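Local coordinates for protein LbpB B-lobe (PDB 3UAQ) that probably binds host lactoferrin as the N-lobe of a bacterial surface lipoprotein, built from a handle domain and a beta barrel, at residues A[95-106]-A[150-158]; A[225-236]-A[254-262]. One frame throughout, in Å; residues are numbered along the deposited sequence.

Contact 1: A[95-106]-A[150-158]; sequences LPALTKELQERY and KGDGYLYYY
In the handle domain of the N-lobe, helix 95-105 packs on strand 146-159 through L98 over the Y154 ring and L95 over the Y156 ring. The two short segments run nearly antiparallel, at 172°, with their axes 9.6 Å apart at the closest approach. L98 CD2 sits over the centre of the Y154 ring, 3.7 Å from its centroid, a CH-pi contact. L95 CD1 lies over one face of the Y156 ring, displaced toward the rim. L102 CD2 meets the edge of the Y154 ring and packs against the strand backbone at D152 O.

A salt-bridge network closes the C-terminal end of the helix. The R105 chain bends at chi2 and chi3 (-147° and -105°), which turns the guanidinium edge to both acids. R105 NE and NH2 both grip E101 OE2, side-on. R105 NH1 makes a salt bridge to D152 OD2 at 3.3 Å. Y106 OH reaches the same D152 OD2 at 2.6 Å, from the opposite face of the carboxylate. Two donors thus hold that oxygen. Y154 OH adds a weak hydrogen bond to E101 OE2.

Around the contact, strand 121-128 meets L95 and L102, while L59 of strand 57-60 meets L98 and Y154.

Contact 2: A[225-236]-A[254-262]; sequences VFGQYAPRQGNH and STKQKAIAS
F226 lays one face of its ring against the backbone of I260 and A261, at one end of this contact in the barrel domain. A261 N stands 3.5 Å above the ring plane of F226, over its centre. I260 CA makes a CH-pi contact with the same ring. The methyl CB of A261 touches F226 CE2 at 3.5 Å. The side chain of F226 has CG anti to its own N (chi1 177°), and this sends the ring along the 259-261 backbone. The backbone N of F226 donates to K258 O at 3.2 Å. F226 also sits in the type II turn from V225 to Q228.

The V225 side chain lies across that of K258, with V225 CG1 on K258 CB. V225 CG2 rests on K256 O. The K258 chain bends at chi4, and its NZ bonds A261 O and S263 O.

N235 and K256 run at a slant to each other. The end of the K256 chain passes beside N235 OD1. That oxygen accepts a hydrogen bond from Q228 NE2, in the carbonyl plane and on a lone pair. N235 ND2 returns a weak one to Q228 OE1, so the amide of Q228 probably helps to set the rotation of N235. The backbone here is gripped too: K256 N donates to N235 O at 2.7 Å, nearly straight at 169°.

H236 and T255 form a non-hydrogen-bonded antiparallel pair. The H236 ring and the T255 side chain run alongside each other on the same face of the sheet. H236 NE2 is hydrogen-bonded to OE1 of E223, outside the two segments.

The pair lies where strand 236-243 begins beside strand 248-257. Strand 266-278 flanks the latter on its other side, with Y267 touching K256. Loop residue P231 leans on W125 and F127 of strand 121-128.

From the N terminus, several short strands, 57-60 to 88-89, come before helix 95-105. The chain then passes through strands 112-113, 121-128 and 135-138. Contact 1 closes this loop of 43 residues when strand 146-159 comes back along the helix. The chain then enters the barrel with strand 170-184. Contact 2 closes later and more locally, around the hairpin of strands 236-243 and 248-257, with 17 residues between its segments. The two contacts are in series and neither encloses the other. The centres of contact 1 and contact 2 are about 25 Å apart, without touching. Contact 1 ties helix to sheet within the handle. Contact 2 ties a long loop to a barrel strand, and that loop bridges barrel and handle.

Contact 1: A[95-106]-A[150-158]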
loop_
_atom_site.group_PDB
_atom_site.type_symbol
_atom_site.label_atom_id
_atom_site.label_comp_id
_atom_site.label_asym_id
_atom_site.label_seq_id
_atom_site.Cartn_x
_atom_site.Cartn_y
_atom_site.Cartn_z
ATOM N N LEU A 95 12.629 1.692 -2.985
ATOM C CA LEU A 95 11.353 2.296 -3.384
ATOM C C LEU A 95 11.283 3.824 -3.267
ATOM O O LEU A 95 10.766 4.477 -4.164
ATOM C CB LEU A 95 10.179 1.624 -2.673
ATOM C CG LEU A 95 9.767 0.361 -3.432
ATOM C CD1 LEU A 95 9.800 -0.878 -2.550
ATOM C CD2 LEU A 95 8.409 0.548 -4.076
ATOM N N PRO A 96 11.786 4.397 -2.160
ATOM C CA PRO A 96 11.971 5.859 -2.136
ATOM C C PRO A 96 12.609 6.372 -3.432
ATOM O O PRO A 96 12.022 7.202 -4.145
ATOM C CB PRO A 96 12.923 6.057 -0.962
ATOM C CG PRO A 96 12.536 4.948 -0.012
ATOM C CD PRO A 96 12.041 3.781 -0.843
ATOM N N ALA A 97 13.799 5.851 -3.727
ATOM C CA ALA A 97 14.538 6.190 -4.936
ATOM C C ALA A 97 13.710 6.082 -6.230
ATOM O O ALA A 97 13.730 6.997 -7.060
ATOM C CB ALA A 97 15.798 5.336 -5.033
ATOM N N LEU A 98 13.006 4.966 -6.415
ATOM C CA LEU A 98 12.286 4.727 -7.662
ATOM C C LEU A 98 11.069 5.636 -7.782
ATOM O O LEU A 98 10.767 6.164 -8.862
ATOM C CB LEU A 98 11.868 3.262 -7.762
ATOM C CG LEU A 98 12.991 2.227 -7.620
ATOM C CD1 LEU A 98 12.416 0.838 -7.410
ATOM C CD2 LEU A 98 13.931 2.241 -8.817
ATOM N N THR A 99 10.373 5.814 -6.665
ATOM C CA THR A 99 9.203 6.672 -6.617
ATOM C C THR A 99 9.633 8.087 -6.970
ATOM O O THR A 99 8.933 8.814 -7.679
ATOM C CB THR A 99 8.590 6.689 -5.214
ATOM O OG1 THR A 99 8.478 5.350 -4.717
ATOM C CG2 THR A 99 7.217 7.333 -5.242
ATOM N N LYS A 100 10.800 8.468 -6.464
ATOM C CA LYS A 100 11.349 9.788 -6.723
ATOM C C LYS A 100 11.687 9.926 -8.203
ATOM O O LYS A 100 11.359 10.932 -8.832
ATOM C CB LYS A 100 12.587 10.015 -5.851
ATOM C CG LYS A 100 13.114 11.439 -5.849
ATOM C CD LYS A 100 14.598 11.459 -5.480
ATOM C CE LYS A 100 15.274 12.775 -5.874
ATOM N NZ LYS A 100 15.096 13.870 -4.855
ATOM N N GLU A 101 12.334 8.903 -8.752
ATOM C CA GLU A 101 12.636 8.840 -10.178
ATOM C C GLU A 101 11.398 9.116 -11.030
ATOM O O GLU A 101 11.382 10.038 -11.852
ATOM C CB GLU A 101 13.180 7.453 -10.529
ATOM C CG GLU A 101 14.683 7.303 -10.411
ATOM C CD GLU A 101 15.365 7.342 -11.760
ATOM O OE1 GLU A 101 16.567 7.677 -11.808
ATOM O OE2 GLU A 101 14.699 7.038 -12.772
ATOM N N LEU A 102 10.366 8.302 -10.834
ATOM C CA LEU A 102 9.156 8.421 -11.634
ATOM C C LEU A 102 8.433 9.751 -11.371
ATOM O O LEU A 102 7.795 10.308 -12.265
ATOM C CB LEU A 102 8.248 7.213 -11.392
ATOM C CG LEU A 102 8.921 5.872 -11.724
ATOM C CD1 LEU A 102 8.234 4.704 -11.029
ATOM C CD2 LEU A 102 9.002 5.640 -13.236
ATOM N N GLN A 103 8.554 10.269 -10.151
ATOM C CA GLN A 103 7.981 11.571 -9.818
ATOM C C GLN A 103 8.651 12.690 -10.605
ATOM O O GLN A 103 7.998 13.656 -11.006
ATOM C CB GLN A 103 8.103 11.852 -8.321
ATOM C CG GLN A 103 6.891 11.417 -7.510
ATOM C CD GLN A 103 7.136 11.485 -6.012
ATOM O OE1 GLN A 103 8.282 11.553 -5.558
ATOM N NE2 GLN A 103 6.057 11.466 -5.237
ATOM N N GLU A 104 9.957 12.557 -10.818
ATOM C CA GLU A 104 10.726 13.572 -11.532
ATOM C C GLU A 104 10.558 13.477 -13.054
ATOM O O GLU A 104 10.440 14.497 -13.737
ATOM C CB GLU A 104 12.210 13.486 -11.155
ATOM C CG GLU A 104 12.673 14.588 -10.206
ATOM C CD GLU A 104 13.300 14.060 -8.921
ATOM O OE1 GLU A 104 14.132 13.127 -8.984
ATOM O OE2 GLU A 104 12.958 14.588 -7.841
ATOM N N ARG A 105 10.540 12.255 -13.581
ATOM C CA ARG A 105 10.521 12.053 -15.033
ATOM C C ARG A 105 9.112 12.065 -15.608
ATOM O O ARG A 105 8.912 12.361 -16.789
ATOM C CB ARG A 105 11.207 10.736 -15.403
ATOM C CG ARG A 105 12.498 10.492 -14.658
ATOM C CD ARG A 105 13.484 9.730 -15.517
ATOM N NE ARG A 105 13.610 8.325 -15.139
ATOM C CZ ARG A 105 13.178 7.308 -15.879
ATOM N NH1 ARG A 105 12.578 7.533 -17.040
ATOM N NH2 ARG A 105 13.347 6.063 -15.457
ATOM N N TYR A 106 8.138 11.726 -14.775
ATOM C CA TYR A 106 6.745 11.701 -15.196
ATOM C C TYR A 106 5.950 12.516 -14.185
ATOM O O TYR A 106 5.312 11.979 -13.280
ATOM C CB TYR A 106 6.259 10.257 -15.313
ATOM C CG TYR A 106 6.992 9.477 -16.387
ATOM C CD1 TYR A 106 6.646 9.611 -17.724
ATOM C CD2 TYR A 106 8.032 8.610 -16.068
ATOM C CE1 TYR A 106 7.312 8.895 -18.723
ATOM C CE2 TYR A 106 8.706 7.889 -17.062
ATOM C CZ TYR A 106 8.341 8.036 -18.387
ATOM O OH TYR A 106 8.993 7.334 -19.383
ATOM N N LYS A 150 4.557 5.349 -23.689
ATOM C CA LYS A 150 4.795 6.359 -22.659
ATOM C C LYS A 150 4.705 5.808 -21.237
ATOM O O LYS A 150 3.747 5.109 -20.883
ATOM C CB LYS A 150 3.836 7.539 -22.810
ATOM C CG LYS A 150 3.899 8.517 -21.641
ATOM C CD LYS A 150 2.892 9.641 -21.802
ATOM C CE LYS A 150 3.005 10.659 -20.677
ATOM N NZ LYS A 150 1.931 11.689 -20.762
ATOM N N GLY A 151 5.702 6.155 -20.425
ATOM C CA GLY A 151 5.769 5.714 -19.044
ATOM C C GLY A 151 6.969 4.813 -18.791
ATOM O O GLY A 151 7.665 4.413 -19.727
ATOM N N ASP A 152 7.211 4.483 -17.526
ATOM C CA ASP A 152 8.346 3.639 -17.166
ATOM C C ASP A 152 8.086 2.918 -15.848
ATOM O O ASP A 152 7.281 3.368 -15.021
ATOM C CB ASP A 152 9.635 4.469 -17.093
ATOM C CG ASP A 152 10.428 4.447 -18.400
ATOM O OD1 ASP A 152 10.684 3.337 -18.921
ATOM O OD2 ASP A 152 10.799 5.535 -18.902
ATOM N N GLY A 153 8.766 1.793 -15.658
ATOM C CA GLY A 153 8.575 1.019 -14.449
ATOM C C GLY A 153 9.785 0.220 -14.003
ATOM O O GLY A 153 10.829 0.211 -14.653
ATOM N N TYR A 154 9.628 -0.466 -12.879
ATOM C CA TYR A 154 10.720 -1.197 -12.263
ATOM C C TYR A 154 10.181 -2.421 -11.550
ATOM O O TYR A 154 9.090 -2.371 -10.960
ATOM C CB TYR A 154 11.419 -0.315 -11.231
ATOM C CG TYR A 154 12.248 0.805 -11.813
ATOM C CD1 TYR A 154 11.707 2.065 -12.023
ATOM C CD2 TYR A 154 13.577 0.602 -12.142
ATOM C CE1 TYR A 154 12.470 3.090 -12.551
ATOM C CE2 TYR A 154 14.349 1.620 -12.665
ATOM C CZ TYR A 154 13.794 2.863 -12.869
ATOM O OH TYR A 154 14.576 3.873 -13.396
ATOM N N LEU A 155 10.946 -3.513 -11.605
ATOM C CA LEU A 155 10.674 -4.681 -10.771
ATOM C C LEU A 155 11.766 -4.817 -9.718
ATOM O O LEU A 155 12.945 -4.612 -10.004
ATOM C CB LEU A 155 10.580 -5.960 -11.607
ATOM C CG LEU A 155 9.171 -6.526 -11.787
ATOM C CD1 LEU A 155 8.591 -6.088 -13.113
ATOM C CD2 LEU A 155 9.189 -8.034 -11.698
ATOM N N TYR A 156 11.378 -5.159 -8.497
ATOM C CA TYR A 156 12.327 -5.152 -7.393
ATOM C C TYR A 156 12.155 -6.326 -6.433
ATOM O O TYR A 156 11.102 -6.981 -6.392
ATOM C CB TYR A 156 12.193 -3.843 -6.613
ATOM C CG TYR A 156 10.815 -3.681 -6.014
ATOM C CD1 TYR A 156 10.509 -4.232 -4.781
ATOM C CD2 TYR A 156 9.810 -2.996 -6.691
ATOM C CE1 TYR A 156 9.246 -4.098 -4.228
ATOM C CE2 TYR A 156 8.541 -2.857 -6.144
ATOM C CZ TYR A 156 8.264 -3.412 -4.909
ATOM O OH TYR A 156 7.007 -3.283 -4.352
ATOM N N TYR A 157 13.208 -6.580 -5.665
ATOM C CA TYR A 157 13.098 -7.395 -4.461
ATOM C C TYR A 157 14.147 -6.909 -3.464
ATOM O O TYR A 157 15.288 -6.634 -3.832
ATOM C CB TYR A 157 13.262 -8.891 -4.766
ATOM C CG TYR A 157 14.595 -9.483 -4.340
ATOM C CD1 TYR A 157 14.853 -9.795 -3.005
ATOM C CD2 TYR A 157 15.586 -9.751 -5.274
ATOM C CE1 TYR A 157 16.074 -10.342 -2.614
ATOM C CE2 TYR A 157 16.809 -10.300 -4.895
ATOM C CZ TYR A 157 17.048 -10.593 -3.565
ATOM O OH TYR A 157 18.263 -11.135 -3.186
ATOM N N TYR A 158 13.751 -6.794 -2.203
ATOM C CA TYR A 158 14.638 -6.299 -1.165
ATOM C C TYR A 158 14.336 -6.974 0.162
ATOM O O TYR A 158 13.251 -7.525 0.360
ATOM C CB TYR A 158 14.494 -4.781 -1.030
ATOM C CG TYR A 158 15.225 -4.181 0.150
ATOM C CD1 TYR A 158 16.609 -4.186 0.211
ATOM C CD2 TYR A 158 14.528 -3.605 1.203
ATOM C CE1 TYR A 158 17.285 -3.638 1.289
ATOM C CE2 TYR A 158 15.194 -3.052 2.286
ATOM C CZ TYR A 158 16.576 -3.072 2.322
ATOM O OH TYR A 158 17.256 -2.527 3.387
#

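Contact 2: A[225-236]-A[254-262]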
loop_
_atom_site.group_PDB
_atom_site.type_symbol
_atom_site.label_atom_id
_atom_site.label_comp_id
_atom_site.label_asym_id
_atom_site.label_seq_id
_atom_site.Cartn_x
_atom_site.Cartn_y
_atom_site.Cartn_z
ATOM N N VAL A 225 -6.985 -11.800 -15.245
ATOM C CA VAL A 225 -7.998 -12.596 -14.580
ATOM C C VAL A 225 -9.283 -11.789 -14.649
ATOM O O VAL A 225 -9.249 -10.562 -14.788
ATOM C CB VAL A 225 -7.642 -12.884 -13.109
ATOM C CG1 VAL A 225 -8.488 -14.038 -12.582
ATOM C CG2 VAL A 225 -6.173 -13.224 -12.985
ATOM N N PHE A 226 -10.414 -12.472 -14.556
ATOM C CA PHE A 226 -11.700 -11.828 -14.783
ATOM C C PHE A 226 -12.115 -10.820 -13.712
ATOM O O PHE A 226 -11.965 -11.068 -12.515
ATOM C CB PHE A 226 -12.799 -12.874 -14.931
ATOM C CG PHE A 226 -14.160 -12.277 -15.094
ATOM C CD1 PHE A 226 -14.601 -11.865 -16.342
ATOM C CD2 PHE A 226 -14.990 -12.090 -13.997
ATOM C CE1 PHE A 226 -15.857 -11.290 -16.500
ATOM C CE2 PHE A 226 -16.250 -11.518 -14.146
ATOM C CZ PHE A 226 -16.682 -11.118 -15.402
ATOM N N GLY A 227 -12.669 -9.694 -14.151
ATOM C CA GLY A 227 -13.246 -8.727 -13.234
ATOM C C GLY A 227 -12.216 -7.980 -12.402
ATOM O O GLY A 227 -12.571 -7.250 -11.471
ATOM N N GLN A 228 -10.938 -8.176 -12.723
ATOM C CA GLN A 228 -9.875 -7.343 -12.182
ATOM C C GLN A 228 -9.401 -6.438 -13.304
ATOM O O GLN A 228 -9.374 -6.847 -14.465
ATOM C CB GLN A 228 -8.709 -8.194 -11.688
ATOM C CG GLN A 228 -9.066 -9.281 -10.689
ATOM C CD GLN A 228 -7.833 -9.873 -10.034
ATOM O OE1 GLN A 228 -6.962 -9.144 -9.559
ATOM N NE2 GLN A 228 -7.734 -11.196 -10.033
ATOM N N TYR A 229 -9.040 -5.207 -12.973
ATOM C CA TYR A 229 -8.586 -4.273 -13.998
ATOM C C TYR A 229 -7.150 -3.851 -13.753
ATOM O O TYR A 229 -6.432 -4.461 -12.944
ATOM C CB TYR A 229 -9.469 -3.017 -14.021
ATOM C CG TYR A 229 -10.955 -3.288 -13.972
ATOM C CD1 TYR A 229 -11.695 -3.450 -15.138
ATOM C CD2 TYR A 229 -11.620 -3.394 -12.757
ATOM C CE1 TYR A 229 -13.058 -3.705 -15.092
ATOM C CE2 TYR A 229 -12.978 -3.648 -12.702
ATOM C CZ TYR A 229 -13.693 -3.804 -13.870
ATOM O OH TYR A 229 -15.047 -4.056 -13.812
ATOM N N ALA A 230 -6.734 -2.820 -14.485
ATOM C CA ALA A 230 -5.582 -2.019 -14.099
ATOM C C ALA A 230 -4.343 -2.874 -13.904
ATOM O O ALA A 230 -4.209 -3.923 -14.541
ATOM C CB ALA A 230 -5.903 -1.234 -12.823
ATOM N N PRO A 231 -3.409 -2.401 -13.055
ATOM C CA PRO A 231 -2.407 -3.302 -12.481
ATOM C C PRO A 231 -3.093 -4.252 -11.501
ATOM O O PRO A 231 -3.736 -3.800 -10.545
ATOM C CB PRO A 231 -1.459 -2.346 -11.728
ATOM C CG PRO A 231 -2.221 -1.065 -11.584
ATOM C CD PRO A 231 -3.069 -0.990 -12.808
ATOM N N ARG A 232 -2.975 -5.553 -11.751
ATOM C CA ARG A 232 -3.632 -6.557 -10.926
ATOM C C ARG A 232 -2.674 -7.149 -9.888
ATOM O O ARG A 232 -1.449 -7.070 -10.038
ATOM C CB ARG A 232 -4.180 -7.676 -11.813
ATOM C CG ARG A 232 -5.047 -7.193 -12.968
ATOM C CD ARG A 232 -5.396 -8.347 -13.892
ATOM N NE ARG A 232 -6.329 -7.947 -14.938
ATOM C CZ ARG A 232 -5.964 -7.368 -16.076
ATOM N NH1 ARG A 232 -4.683 -7.114 -16.303
ATOM N NH2 ARG A 232 -6.877 -7.033 -16.981
ATOM N N GLN A 233 -3.231 -7.756 -8.843
ATOM C CA GLN A 233 -2.405 -8.347 -7.793
ATOM C C GLN A 233 -3.012 -9.625 -7.232
ATOM O O GLN A 233 -4.229 -9.812 -7.273
ATOM C CB GLN A 233 -2.176 -7.346 -6.652
ATOM C CG GLN A 233 -1.220 -6.211 -6.982
ATOM C CD GLN A 233 -0.855 -5.395 -5.753
ATOM O OE1 GLN A 233 -0.345 -5.930 -4.766
ATOM N NE2 GLN A 233 -1.119 -4.091 -5.805
ATOM N N GLY A 234 -2.161 -10.497 -6.700
ATOM C CA GLY A 234 -2.627 -11.688 -6.011
ATOM C C GLY A 234 -3.013 -12.827 -6.936
ATOM O O GLY A 234 -3.665 -13.780 -6.506
ATOM N N ASN A 235 -2.619 -12.735 -8.202
ATOM C CA ASN A 235 -2.887 -13.814 -9.143
ATOM C C ASN A 235 -1.652 -14.680 -9.394
ATOM O O ASN A 235 -1.677 -15.607 -10.218
ATOM C CB ASN A 235 -3.428 -13.265 -10.464
ATOM C CG ASN A 235 -4.547 -12.266 -10.265
ATOM O OD1 ASN A 235 -5.632 -12.612 -9.792
ATOM N ND2 ASN A 235 -4.291 -11.015 -10.634
ATOM N N HIS A 236 -0.574 -14.379 -8.674
ATOM C CA HIS A 236 0.662 -15.136 -8.824
ATOM C C HIS A 236 1.142 -15.709 -7.494
ATOM O O HIS A 236 1.620 -14.986 -6.613
ATOM C CB HIS A 236 1.724 -14.282 -9.518
ATOM C CG HIS A 236 1.264 -13.734 -10.831
ATOM N ND1 HIS A 236 0.510 -12.584 -10.931
ATOM C CD2 HIS A 236 1.398 -14.207 -12.093
ATOM C CE1 HIS A 236 0.224 -12.356 -12.201
ATOM N NE2 HIS A 236 0.751 -13.326 -12.927
ATOM N N SER A 254 2.958 -20.478 -9.330
ATOM C CA SER A 254 1.841 -20.748 -10.225
ATOM C C SER A 254 1.060 -19.477 -10.509
ATOM O O SER A 254 1.269 -18.449 -9.862
ATOM C CB SER A 254 0.922 -21.821 -9.634
ATOM O OG SER A 254 1.211 -22.053 -8.264
ATOM N N THR A 255 0.165 -19.550 -11.484
ATOM C CA THR A 255 -0.652 -18.402 -11.842
ATOM C C THR A 255 -2.127 -18.751 -11.752
ATOM O O THR A 255 -2.559 -19.814 -12.215
ATOM C CB THR A 255 -0.348 -17.906 -13.263
ATOM O OG1 THR A 255 1.049 -17.608 -13.380
ATOM C CG2 THR A 255 -1.170 -16.651 -13.580
ATOM N N LYS A 256 -2.893 -17.854 -11.141
ATOM C CA LYS A 256 -4.342 -17.982 -11.117
ATOM C C LYS A 256 -4.938 -17.559 -12.456
ATOM O O LYS A 256 -4.789 -16.412 -12.879
ATOM C CB LYS A 256 -4.948 -17.136 -9.989
ATOM C CG LYS A 256 -6.317 -16.560 -10.322
ATOM C CD LYS A 256 -7.063 -16.087 -9.076
ATOM C CE LYS A 256 -6.196 -15.211 -8.201
ATOM N NZ LYS A 256 -7.012 -14.232 -7.423
ATOM N N GLN A 257 -5.582 -18.507 -13.129
ATOM C CA GLN A 257 -6.437 -18.229 -14.269
ATOM C C GLN A 257 -7.891 -18.329 -13.825
ATOM O O GLN A 257 -8.247 -19.185 -13.007
ATOM C CB GLN A 257 -6.198 -19.234 -15.394
ATOM C CG GLN A 257 -4.831 -19.879 -15.393
ATOM C CD GLN A 257 -4.044 -19.570 -16.649
ATOM O OE1 GLN A 257 -2.895 -19.143 -16.578
ATOM N NE2 GLN A 257 -4.663 -19.768 -17.806
ATOM N N LYS A 258 -8.724 -17.439 -14.352
ATOM C CA LYS A 258 -10.168 -17.524 -14.199
ATOM C C LYS A 258 -10.762 -16.736 -15.355
ATOM O O LYS A 258 -10.582 -15.519 -15.450
ATOM C CB LYS A 258 -10.623 -16.939 -12.863
ATOM C CG LYS A 258 -12.128 -16.681 -12.782
ATOM C CD LYS A 258 -12.475 -15.762 -11.610
ATOM C CE LYS A 258 -13.957 -15.395 -11.591
ATOM N NZ LYS A 258 -14.852 -16.513 -11.176
ATOM N N ALA A 259 -11.454 -17.436 -16.247
ATOM C CA ALA A 259 -11.859 -16.856 -17.527
ATOM C C ALA A 259 -13.037 -15.886 -17.436
ATOM O O ALA A 259 -12.923 -14.717 -17.815
ATOM C CB ALA A 259 -12.159 -17.951 -18.524
ATOM N N ILE A 260 -14.179 -16.384 -16.974
ATOM C CA ILE A 260 -15.362 -15.546 -16.825
ATOM C C ILE A 260 -15.874 -15.562 -15.390
ATOM O O ILE A 260 -15.270 -16.180 -14.511
ATOM C CB ILE A 260 -16.481 -15.986 -17.775
ATOM C CG1 ILE A 260 -16.913 -17.417 -17.456
ATOM C CG2 ILE A 260 -16.022 -15.861 -19.223
ATOM C CD1 ILE A 260 -17.974 -17.949 -18.400
ATOM N N ALA A 261 -16.994 -14.886 -15.161
ATOM C CA ALA A 261 -17.561 -14.774 -13.822
ATOM C C ALA A 261 -17.857 -16.139 -13.187
ATOM O O ALA A 261 -17.529 -16.372 -12.023
ATOM C CB ALA A 261 -18.815 -13.903 -13.844
ATOM N N SER A 262 -18.472 -17.037 -13.950
ATOM C CA SER A 262 -18.836 -18.350 -13.428
ATOM C C SER A 262 -17.607 -19.220 -13.148
ATOM O O SER A 262 -17.649 -20.119 -12.306
ATOM C CB SER A 262 -19.775 -19.057 -14.410
ATOM O OG SER A 262 -19.966 -18.262 -15.568
#